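PDB 2QUD: coat protein from Pseudomonas phage PP7, which self-assembles as dimers into a T=3 icosahedral capsid, packages the viral RNA genome by binding its packaging signals, and represses translation of the viral replicase. Local coordinates for residues Met4-Val9 / Leu19-Ser24; Thr55-Asn60 / Ile88-Thr93; Lys62-Asp67 / Arg77-Trp82. All coordinates share one frame; numbering follows the deposited sequence. Where two conformers were deposited one is given.

Interaction 1: residues Met4-Val9 / Leu19-Ser24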
loop_
_atom_site.group_PDB
_atom_site.type_symbol
_atom_site.label_atom_id
_atom_site.label_comp_id
_atom_site.label_asym_id
_atom_site.label_seq_id
_atom_site.Cartn_x
_atom_site.Cartn_y
_atom_site.Cartn_z
ATOM N N MET A 4 12.467 -9.993 -22.999
ATOM C CA MET A 4 11.528 -8.918 -23.215
ATOM C C MET A 4 11.513 -8.024 -21.990
ATOM O O MET A 4 12.059 -8.373 -20.933
ATOM C CB MET A 4 10.115 -9.480 -23.479
ATOM C CG MET A 4 9.508 -10.335 -22.340
ATOM S SD MET A 4 8.323 -11.551 -22.963
ATOM C CE MET A 4 8.610 -12.955 -21.882
ATOM N N SER A 5 10.899 -6.862 -22.133
ATOM C CA SER A 5 10.750 -5.958 -21.000
ATOM C C SER A 5 9.870 -6.622 -19.942
ATOM O O SER A 5 8.848 -7.226 -20.261
ATOM C CB SER A 5 10.152 -4.617 -21.427
ATOM O OG SER A 5 11.076 -3.856 -22.191
ATOM N N LYS A 6 10.288 -6.480 -18.695
ATOM C CA LYS A 6 9.600 -7.033 -17.537
ATOM C C LYS A 6 8.247 -6.350 -17.356
ATOM O O LYS A 6 8.116 -5.186 -17.621
ATOM C CB LYS A 6 10.464 -6.816 -16.286
ATOM C CG LYS A 6 11.769 -7.602 -16.283
ATOM C CD LYS A 6 12.387 -7.499 -14.929
ATOM C CE LYS A 6 13.639 -8.406 -14.721
ATOM N NZ LYS A 6 14.728 -8.395 -15.742
ATOM N N THR A 7 7.244 -7.101 -16.921
ATOM C CA THR A 7 5.934 -6.536 -16.641
ATOM C C THR A 7 5.386 -6.998 -15.273
ATOM O O THR A 7 5.804 -7.987 -14.699
ATOM C CB THR A 7 4.890 -6.951 -17.724
ATOM O OG1 THR A 7 4.725 -8.381 -17.694
ATOM C CG2 THR A 7 5.278 -6.484 -19.151
ATOM N N ILE A 8 4.388 -6.256 -14.818
ATOM C CA ILE A 8 3.496 -6.655 -13.733
ATOM C C ILE A 8 2.052 -6.385 -14.203
ATOM O O ILE A 8 1.779 -5.360 -14.809
ATOM C CB ILE A 8 3.851 -5.984 -12.395
ATOM C CG1 ILE A 8 2.968 -6.511 -11.263
ATOM C CG2 ILE A 8 3.822 -4.494 -12.478
ATOM C CD1 ILE A 8 3.480 -6.158 -9.856
ATOM N N VAL A 9 1.173 -7.383 -14.034
ATOM C CA VAL A 9 -0.202 -7.331 -14.541
ATOM C C VAL A 9 -1.180 -7.228 -13.374
ATOM O O VAL A 9 -1.184 -8.101 -12.473
ATOM C CB VAL A 9 -0.503 -8.578 -15.374
ATOM C CG1 VAL A 9 -1.951 -8.516 -15.958
ATOM C CG2 VAL A 9 0.555 -8.766 -16.471
ATOM N N LEU A 19 1.706 -3.078 -16.570
ATOM C CA LEU A 19 2.733 -2.074 -16.347
ATOM C C LEU A 19 4.079 -2.656 -16.719
ATOM O O LEU A 19 4.489 -3.689 -16.191
ATOM C CB LEU A 19 2.749 -1.608 -14.904
ATOM C CG LEU A 19 1.571 -0.712 -14.522
ATOM C CD1 LEU A 19 0.504 -1.523 -13.800
ATOM C CD2 LEU A 19 2.096 0.414 -13.678
ATOM N N THR A 20 4.774 -1.947 -17.603
ATOM C CA THR A 20 6.036 -2.384 -18.216
ATOM C C THR A 20 7.210 -1.632 -17.651
ATOM O O THR A 20 7.152 -0.413 -17.513
ATOM C CB THR A 20 5.977 -2.149 -19.753
ATOM O OG1 THR A 20 4.849 -2.875 -20.280
ATOM C CG2 THR A 20 7.211 -2.616 -20.414
ATOM N N GLU A 21 8.252 -2.378 -17.343
ATOM C CA GLU A 21 9.469 -1.765 -16.798
ATOM C C GLU A 21 10.104 -0.851 -17.851
ATOM O O GLU A 21 10.353 -1.277 -18.992
ATOM C CB GLU A 21 10.465 -2.814 -16.352
ATOM C CG GLU A 21 11.549 -2.307 -15.404
ATOM C CD GLU A 21 12.519 -3.405 -15.019
ATOM O OE1 GLU A 21 12.676 -3.704 -13.801
ATOM O OE2 GLU A 21 13.175 -3.929 -15.937
ATOM N N ILE A 22 10.319 0.412 -17.462
ATOM C CA ILE A 22 11.000 1.397 -18.300
ATOM C C ILE A 22 12.368 1.866 -17.755
ATOM O O ILE A 22 13.147 2.493 -18.490
ATOM C CB ILE A 22 10.072 2.605 -18.609
ATOM C CG1 ILE A 22 9.659 3.362 -17.367
ATOM C CG2 ILE A 22 8.781 2.084 -19.317
ATOM C CD1 ILE A 22 9.113 4.748 -17.656
ATOM N N GLN A 23 12.648 1.583 -16.488
ATOM C CA GLN A 23 13.917 1.915 -15.824
ATOM C C GLN A 23 14.205 0.872 -14.740
ATOM O O GLN A 23 13.277 0.445 -14.040
ATOM C CB GLN A 23 13.842 3.300 -15.183
ATOM C CG GLN A 23 15.179 3.796 -14.682
ATOM C CD GLN A 23 15.079 5.137 -14.038
ATOM O OE1 GLN A 23 15.166 5.262 -12.811
ATOM N NE2 GLN A 23 14.887 6.150 -14.848
ATOM N N SER A 24 15.476 0.452 -14.664
ATOM C CA SER A 24 15.951 -0.414 -13.605
ATOM C C SER A 24 17.374 0.045 -13.300
ATOM O O SER A 24 18.288 -0.206 -14.078
ATOM C CB SER A 24 15.920 -1.875 -14.025
ATOM O OG SER A 24 16.402 -2.691 -12.979
HETATM O O HOH W 1 12.712 -4.951 -18.268
HETATM O O HOH W 2 15.377 -5.441 -15.780
#

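Interaction 2: residues Thr55-Asn60 / Ile88-Thr93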
loop_
_atom_site.group_PDB
_atom_site.type_symbol
_atom_site.label_atom_id
_atom_site.label_comp_id
_atom_site.label_asym_id
_atom_site.label_seq_id
_atom_site.Cartn_x
_atom_site.Cartn_y
_atom_site.Cartn_z
ATOM N N THR A 55 20.303 -4.728 9.250
ATOM C CA THR A 55 19.398 -5.520 10.085
ATOM C C THR A 55 17.966 -5.573 9.547
ATOM O O THR A 55 17.141 -6.308 10.097
ATOM C CB THR A 55 19.323 -4.954 11.495
ATOM O OG1 THR A 55 18.857 -3.595 11.448
ATOM C CG2 THR A 55 20.674 -5.036 12.179
ATOM N N ALA A 56 17.661 -4.779 8.520
ATOM C CA ALA A 56 16.314 -4.713 7.975
ATOM C C ALA A 56 16.409 -4.284 6.530
ATOM O O ALA A 56 17.431 -3.800 6.050
ATOM C CB ALA A 56 15.469 -3.741 8.738
ATOM N N TYR A 57 15.316 -4.498 5.844
ATOM C CA TYR A 57 15.122 -4.037 4.468
ATOM C C TYR A 57 13.912 -3.113 4.419
ATOM O O TYR A 57 12.994 -3.258 5.218
ATOM C CB TYR A 57 14.861 -5.221 3.536
ATOM C CG TYR A 57 15.992 -6.216 3.488
ATOM C CD1 TYR A 57 16.979 -6.125 2.520
ATOM C CD2 TYR A 57 16.104 -7.215 4.434
ATOM C CE1 TYR A 57 18.042 -7.025 2.502
ATOM C CE2 TYR A 57 17.154 -8.128 4.420
ATOM C CZ TYR A 57 18.122 -8.024 3.450
ATOM O OH TYR A 57 19.158 -8.919 3.431
ATOM N N ARG A 58 13.951 -2.164 3.489
ATOM C CA ARG A 58 12.900 -1.193 3.303
ATOM C C ARG A 58 12.444 -1.342 1.857
ATOM O O ARG A 58 13.251 -1.173 0.918
ATOM C CB ARG A 58 13.341 0.230 3.599
ATOM C CG ARG A 58 13.661 0.477 5.076
ATOM C CD ARG A 58 12.402 0.544 5.939
ATOM N NE ARG A 58 11.727 1.839 5.825
ATOM C CZ ARG A 58 11.976 2.903 6.585
ATOM N NH1 ARG A 58 11.277 4.012 6.380
ATOM N NH2 ARG A 58 12.923 2.890 7.532
ATOM N N VAL A 59 11.177 -1.729 1.680
ATOM C CA VAL A 59 10.519 -1.768 0.368
ATOM C C VAL A 59 9.682 -0.521 0.213
ATOM O O VAL A 59 8.883 -0.188 1.093
ATOM C CB VAL A 59 9.570 -2.981 0.239
ATOM C CG1 VAL A 59 8.756 -2.888 -1.044
ATOM C CG2 VAL A 59 10.323 -4.292 0.315
ATOM N N ASN A 60 9.894 0.219 -0.874
ATOM C CA ASN A 60 9.051 1.350 -1.188
ATOM C C ASN A 60 8.379 1.106 -2.522
ATOM O O ASN A 60 9.048 0.719 -3.475
ATOM C CB ASN A 60 9.848 2.647 -1.211
ATOM C CG ASN A 60 10.274 3.081 0.163
ATOM O OD1 ASN A 60 11.351 2.729 0.632
ATOM N ND2 ASN A 60 9.404 3.812 0.848
ATOM N N ILE A 88 10.979 -4.871 6.682
ATOM C CA ILE A 88 11.144 -6.311 6.790
ATOM C C ILE A 88 12.451 -6.579 7.524
ATOM O O ILE A 88 13.515 -6.118 7.128
ATOM C CB ILE A 88 11.111 -6.992 5.400
ATOM C CG1 ILE A 88 9.721 -6.829 4.751
ATOM C CG2 ILE A 88 11.473 -8.474 5.516
ATOM C CD1 ILE A 88 8.594 -7.555 5.468
ATOM N N VAL A 89 12.358 -7.290 8.639
ATOM C CA VAL A 89 13.511 -7.471 9.493
ATOM C C VAL A 89 14.329 -8.669 9.023
ATOM O O VAL A 89 13.799 -9.712 8.663
ATOM C CB VAL A 89 13.065 -7.561 10.978
ATOM C CG1 VAL A 89 14.247 -7.881 11.869
ATOM C CG2 VAL A 89 12.392 -6.219 11.416
ATOM N N ALA A 90 15.658 -8.515 9.019
ATOM C CA ALA A 90 16.519 -9.517 8.391
ATOM C C ALA A 90 16.538 -10.870 9.126
ATOM O O ALA A 90 16.718 -11.895 8.488
ATOM C CB ALA A 90 17.940 -8.971 8.220
ATOM N N ASN A 91 16.325 -10.857 10.444
ATOM C CA ASN A 91 16.247 -12.090 11.233
ATOM C C ASN A 91 14.810 -12.602 11.411
ATOM O O ASN A 91 14.540 -13.454 12.242
ATOM C CB ASN A 91 16.965 -11.922 12.585
ATOM C CG ASN A 91 16.173 -11.104 13.602
ATOM O OD1 ASN A 91 15.424 -10.202 13.257
ATOM N ND2 ASN A 91 16.376 -11.409 14.884
ATOM N N SER A 92 13.878 -12.098 10.610
ATOM C CA SER A 92 12.476 -12.512 10.716
ATOM C C SER A 92 12.207 -13.908 10.197
ATOM O O SER A 92 12.967 -14.441 9.402
ATOM C CB SER A 92 11.572 -11.511 9.992
ATOM O OG SER A 92 11.852 -11.475 8.602
ATOM N N THR A 93 11.090 -14.485 10.638
ATOM C CA THR A 93 10.611 -15.716 10.053
ATOM C C THR A 93 9.841 -15.462 8.764
ATOM O O THR A 93 9.186 -14.428 8.615
ATOM C CB THR A 93 9.670 -16.471 11.017
ATOM O OG1 THR A 93 8.500 -15.684 11.242
ATOM C CG2 THR A 93 10.369 -16.775 12.383
HETATM O O HOH W 3 17.539 -8.380 11.788
#

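Interaction 3: residues Lys62-Asp67 / Arg77-Trp82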
loop_
_atom_site.group_PDB
_atom_site.type_symbol
_atom_site.label_atom_id
_atom_site.label_comp_id
_atom_site.label_asym_id
_atom_site.label_seq_id
_atom_site.Cartn_x
_atom_site.Cartn_y
_atom_site.Cartn_z
ATOM N N LYS A 62 5.502 3.142 -5.055
ATOM C CA LYS A 62 4.770 4.430 -5.247
ATOM C C LYS A 62 3.981 4.310 -6.537
ATOM O O LYS A 62 4.549 4.265 -7.620
ATOM C CB LYS A 62 5.740 5.611 -5.338
ATOM C CG LYS A 62 5.118 7.005 -5.514
ATOM C CD LYS A 62 6.242 8.064 -5.463
ATOM C CE LYS A 62 5.730 9.483 -5.373
ATOM N NZ LYS A 62 6.881 10.425 -5.253
ATOM N N LEU A 63 2.666 4.237 -6.399
ATOM C CA LEU A 63 1.740 4.246 -7.535
ATOM C C LEU A 63 1.274 5.692 -7.766
ATOM O O LEU A 63 0.624 6.283 -6.894
ATOM C CB LEU A 63 0.553 3.351 -7.259
ATOM C CG LEU A 63 -0.360 3.042 -8.434
ATOM C CD1 LEU A 63 0.343 2.202 -9.549
ATOM C CD2 LEU A 63 -1.638 2.354 -7.978
ATOM N N ASP A 64 1.629 6.219 -8.946
ATOM C CA ASP A 64 1.290 7.575 -9.362
ATOM C C ASP A 64 0.229 7.461 -10.443
ATOM O O ASP A 64 0.486 6.873 -11.502
ATOM C CB ASP A 64 2.514 8.312 -9.920
ATOM C CG ASP A 64 3.535 8.698 -8.861
ATOM O OD1 ASP A 64 3.144 9.093 -7.749
ATOM O OD2 ASP A 64 4.745 8.664 -9.196
ATOM N N GLN A 65 -0.956 8.031 -10.178
ATOM C CA GLN A 65 -2.040 8.050 -11.155
ATOM C C GLN A 65 -2.344 9.515 -11.526
ATOM O O GLN A 65 -2.944 10.246 -10.748
ATOM C CB GLN A 65 -3.274 7.338 -10.622
ATOM C CG GLN A 65 -4.375 7.207 -11.633
ATOM C CD GLN A 65 -5.635 6.640 -11.062
ATOM O OE1 GLN A 65 -5.989 5.499 -11.352
ATOM N NE2 GLN A 65 -6.326 7.430 -10.218
ATOM N N ALA A 66 -1.871 9.935 -12.698
ATOM C CA ALA A 66 -2.127 11.277 -13.189
ATOM C C ALA A 66 -3.509 11.293 -13.796
ATOM O O ALA A 66 -3.971 10.301 -14.356
ATOM C CB ALA A 66 -1.075 11.700 -14.236
ATOM N N ASP A 67 -4.160 12.455 -13.716
ATOM C CA ASP A 67 -5.432 12.669 -14.364
ATOM C C ASP A 67 -5.221 13.660 -15.502
ATOM O O ASP A 67 -4.646 14.722 -15.284
ATOM C CB ASP A 67 -6.442 13.229 -13.378
ATOM C CG ASP A 67 -7.848 12.989 -13.825
ATOM O OD1 ASP A 67 -8.345 11.869 -13.621
ATOM O OD2 ASP A 67 -8.454 13.910 -14.396
ATOM N N ARG A 77 -3.690 17.251 -15.191
ATOM C CA ARG A 77 -4.509 18.114 -14.340
ATOM C C ARG A 77 -4.102 17.962 -12.859
ATOM O O ARG A 77 -3.879 18.941 -12.145
ATOM C CB ARG A 77 -5.971 17.706 -14.533
ATOM C CG ARG A 77 -6.996 18.697 -14.052
ATOM C CD ARG A 77 -8.357 18.036 -13.907
ATOM N NE ARG A 77 -8.808 17.382 -15.136
ATOM C CZ ARG A 77 -9.853 16.555 -15.227
ATOM N NH1 ARG A 77 -10.595 16.242 -14.163
ATOM N NH2 ARG A 77 -10.160 16.021 -16.407
ATOM N N TYR A 78 -4.023 16.722 -12.397
ATOM C CA TYR A 78 -3.587 16.435 -11.021
ATOM C C TYR A 78 -3.076 15.012 -10.992
ATOM O O TYR A 78 -3.365 14.227 -11.918
ATOM C CB TYR A 78 -4.706 16.635 -9.967
ATOM C CG TYR A 78 -5.971 15.836 -10.192
ATOM C CD1 TYR A 78 -6.061 14.503 -9.810
ATOM C CD2 TYR A 78 -7.088 16.412 -10.782
ATOM C CE1 TYR A 78 -7.222 13.757 -10.046
ATOM C CE2 TYR A 78 -8.256 15.672 -11.010
ATOM C CZ TYR A 78 -8.307 14.347 -10.643
ATOM O OH TYR A 78 -9.464 13.628 -10.860
ATOM N N THR A 79 -2.336 14.702 -9.932
ATOM C CA THR A 79 -1.773 13.374 -9.731
ATOM C C THR A 79 -2.120 12.937 -8.319
ATOM O O THR A 79 -1.913 13.665 -7.350
ATOM C CB THR A 79 -0.251 13.330 -9.942
ATOM O OG1 THR A 79 0.060 13.846 -11.249
ATOM C CG2 THR A 79 0.286 11.863 -9.815
ATOM N N GLN A 80 -2.651 11.733 -8.224
ATOM C CA GLN A 80 -2.879 11.101 -6.938
ATOM C C GLN A 80 -1.932 9.928 -6.761
ATOM O O GLN A 80 -1.479 9.323 -7.742
ATOM C CB GLN A 80 -4.318 10.674 -6.854
ATOM C CG GLN A 80 -5.225 11.897 -6.923
ATOM C CD GLN A 80 -6.666 11.554 -6.691
ATOM O OE1 GLN A 80 -7.247 12.009 -5.734
ATOM N NE2 GLN A 80 -7.255 10.768 -7.582
ATOM N N VAL A 81 -1.613 9.638 -5.501
ATOM C CA VAL A 81 -0.507 8.764 -5.166
ATOM C C VAL A 81 -0.932 7.790 -4.063
ATOM O O VAL A 81 -1.607 8.188 -3.114
ATOM C CB VAL A 81 0.714 9.570 -4.666
ATOM C CG1 VAL A 81 1.891 8.668 -4.547
ATOM C CG2 VAL A 81 1.041 10.754 -5.614
ATOM N N TRP A 82 -0.550 6.530 -4.195
ATOM C CA TRP A 82 -0.585 5.604 -3.078
ATOM C C TRP A 82 0.728 4.906 -2.920
ATOM O O TRP A 82 1.106 4.114 -3.729
ATOM C CB TRP A 82 -1.724 4.618 -3.239
ATOM C CG TRP A 82 -2.069 3.756 -2.057
ATOM C CD1 TRP A 82 -1.219 3.204 -1.151
ATOM C CD2 TRP A 82 -3.369 3.327 -1.686
ATOM N NE1 TRP A 82 -1.906 2.473 -0.250
ATOM C CE2 TRP A 82 -3.233 2.519 -0.557
ATOM C CE3 TRP A 82 -4.635 3.520 -2.220
ATOM C CZ2 TRP A 82 -4.324 1.933 0.052
ATOM C CZ3 TRP A 82 -5.677 2.966 -1.628
ATOM C CH2 TRP A 82 -5.544 2.192 -0.493
HETATM O O HOH W 4 -5.600 10.465 -10.210
#

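Interaction 1: residues Met4-Val9 / Leu19-Ser24
L19 and I8 are paired in the N-terminal beta hairpin, in which strand 7-12 runs antiparallel to strand 15-24 at the edge of the coat-protein sheet; the axes of 7-9 and 19-24 approach to 4.9 Å. The pair is of the hydrogen-bonded kind: L19 N gives to I8 O at 2.9 Å, and L19 O takes the N-H of I8 in return. Their side chains lie side by side on one face, where CG2 of I8 meets CB of L19 at 3.9 Å. Both residues are buried, and L19 packs further on F31 of the next strand and on L44 of strand 43-50.

T20 stands on the other face, in a non-hydrogen-bonded pair with T7, the CA atoms being 4.4 Å apart. The two threonines point the same way, and the contact runs from the methyl CG2 of T7 to the hydroxyl OG1 of T20. The other branch of T20, its methyl CG2, rests on CB of S5, 3.7 Å away. T7 O accepts a hydrogen bond from NE2 of Q112 of the second subunit.

E21 carries the pairing past the start of strand 7-12, its N-H pointing almost straight at K6 O (2.8 Å, 176° at the hydrogen). Its side chain, extended beyond CG, runs beside the aliphatic part of K6, while OE1 is held by Q29 of strand 29-32. The charged ends of E21 and K6 do not meet directly: one water accepts from K6 NZ and donates to E21 OE2 at 2.7 Å, and another joins K6 N to the same oxygen, 2.6 Å from it. Farther along, I22 and Q23 both face I30 in a classic beta bulge, and the backbones of both are hydrogen-bonded to that of I30.

Interaction 2: residues Thr55-Asn60 / Ile88-Thr93
Y57 and I88 exchange two backbone hydrogen bonds at the far end of the hairpin formed by strands 56-68 and 76-89: Y57 N gives to I88 O at 2.7 Å, and I88 N gives to Y57 O at 3.0 Å. The same carbonyl oxygen of I88 lies near the plane of the Y57 ring, at its edge. A56 and V89 follow as a non-hydrogen-bonded pair, with CA of A56 3.2 Å from I88 O in a CA-H...O contact. The last bond comes from A90 N, which reaches T55 O from above the carbonyl plane, 42° out of it. CB of A90 packs against that carbonyl and also approaches CE2 of Y57 at 4.0 Å; a chi1 of -61° sets the tyrosine ring beside its own backbone N, the atom that bonds I88 O.

Behind this shell, a type I turn from V89 to S92 leads into helix 94-109. V89 O receives both the N-H and the hydroxyl of S92, the latter at 2.6 Å, and T93 caps the helix. L120 of the second subunit packs on Y57.

T55 O is thus gripped twice, by A90 N and by a water that also accepts from N91 N. Side chains, this water and the second subunit, whose Q80 OE1 takes V89 N, complete the backbone bonding around two RNA-binding residues, A56 and R58, the latter salt-bridged through NE to D85.

Interaction 3: residues Lys62-Asp67 / Arg77-Trp82
Y78 and R77 each offer one flat face to D67. CB of D67 sits over the tyrosine ring, 3.6 Å from its centroid in a CH-pi contact, and the carboxylate continues the stack, its plane only 3° from that of the ring. Over the guanidinium of R77 lies D67 OD2, 3.2 Å from NH1. The planes stand 74° apart and no N-H points at the oxygen, which makes this salt bridge one of charge alone; the arginine is also poorly ordered. D67 reaches both partners because its CG is anti to the backbone N (chi1 -159°), and R77 and Y78 both face it in a classic beta bulge. Y78 OH is hydrogen-bonded to OG of S96 and N of T93, both of the second subunit.

Past the bulge, strands 56-68 and 76-89 pair regularly as a beta hairpin, and V81 and W82 pair antiparallel with a strand of the second subunit, continuing the sheet across the dimer. Q65 N bonds Q80 O at 2.8 Å, and one water accepts from NE2 of each glutamine while donating to Q65 O. Their OE1 atoms turn to the second subunit, that of Q65 to S99 and that of Q80 to V89. On the opposite face, OD1 of D64 lies 3.4 Å from CG2 of V81, and the extended K62 crosses V81 with its CG 3.8 Å from CG1.

The two faces therefore differ in chemistry: Q65, Y78 and Q80 direct polar atoms to the dimer partner and, through the two NE2 atoms, to a shared water, whereas K62, D64 and V81, all RNA-binding residues, gather a cation, an anion and an apolar surface.

All three contacts belong to one antiparallel sheet. Interactions 2 and 3 share strands 56-68 and 76-89, interaction 3 being nested inside the loop that interaction 2 closes; their centres lie 28 Å apart, on opposite sides of the chain's centre. Interaction 1 lies in the hairpin at the other edge, its centre 19 Å from that of interaction 3 and 25 Å from that of interaction 2. RNA-binding residues occur in both 2 and 3, while in interaction 1 the side chain of L19 lies about 6 Å from that of R43, another RNA-binding residue. Each contact also touches the second subunit, and interaction 3 of one subunit meets interaction 2 of the other across the dimer.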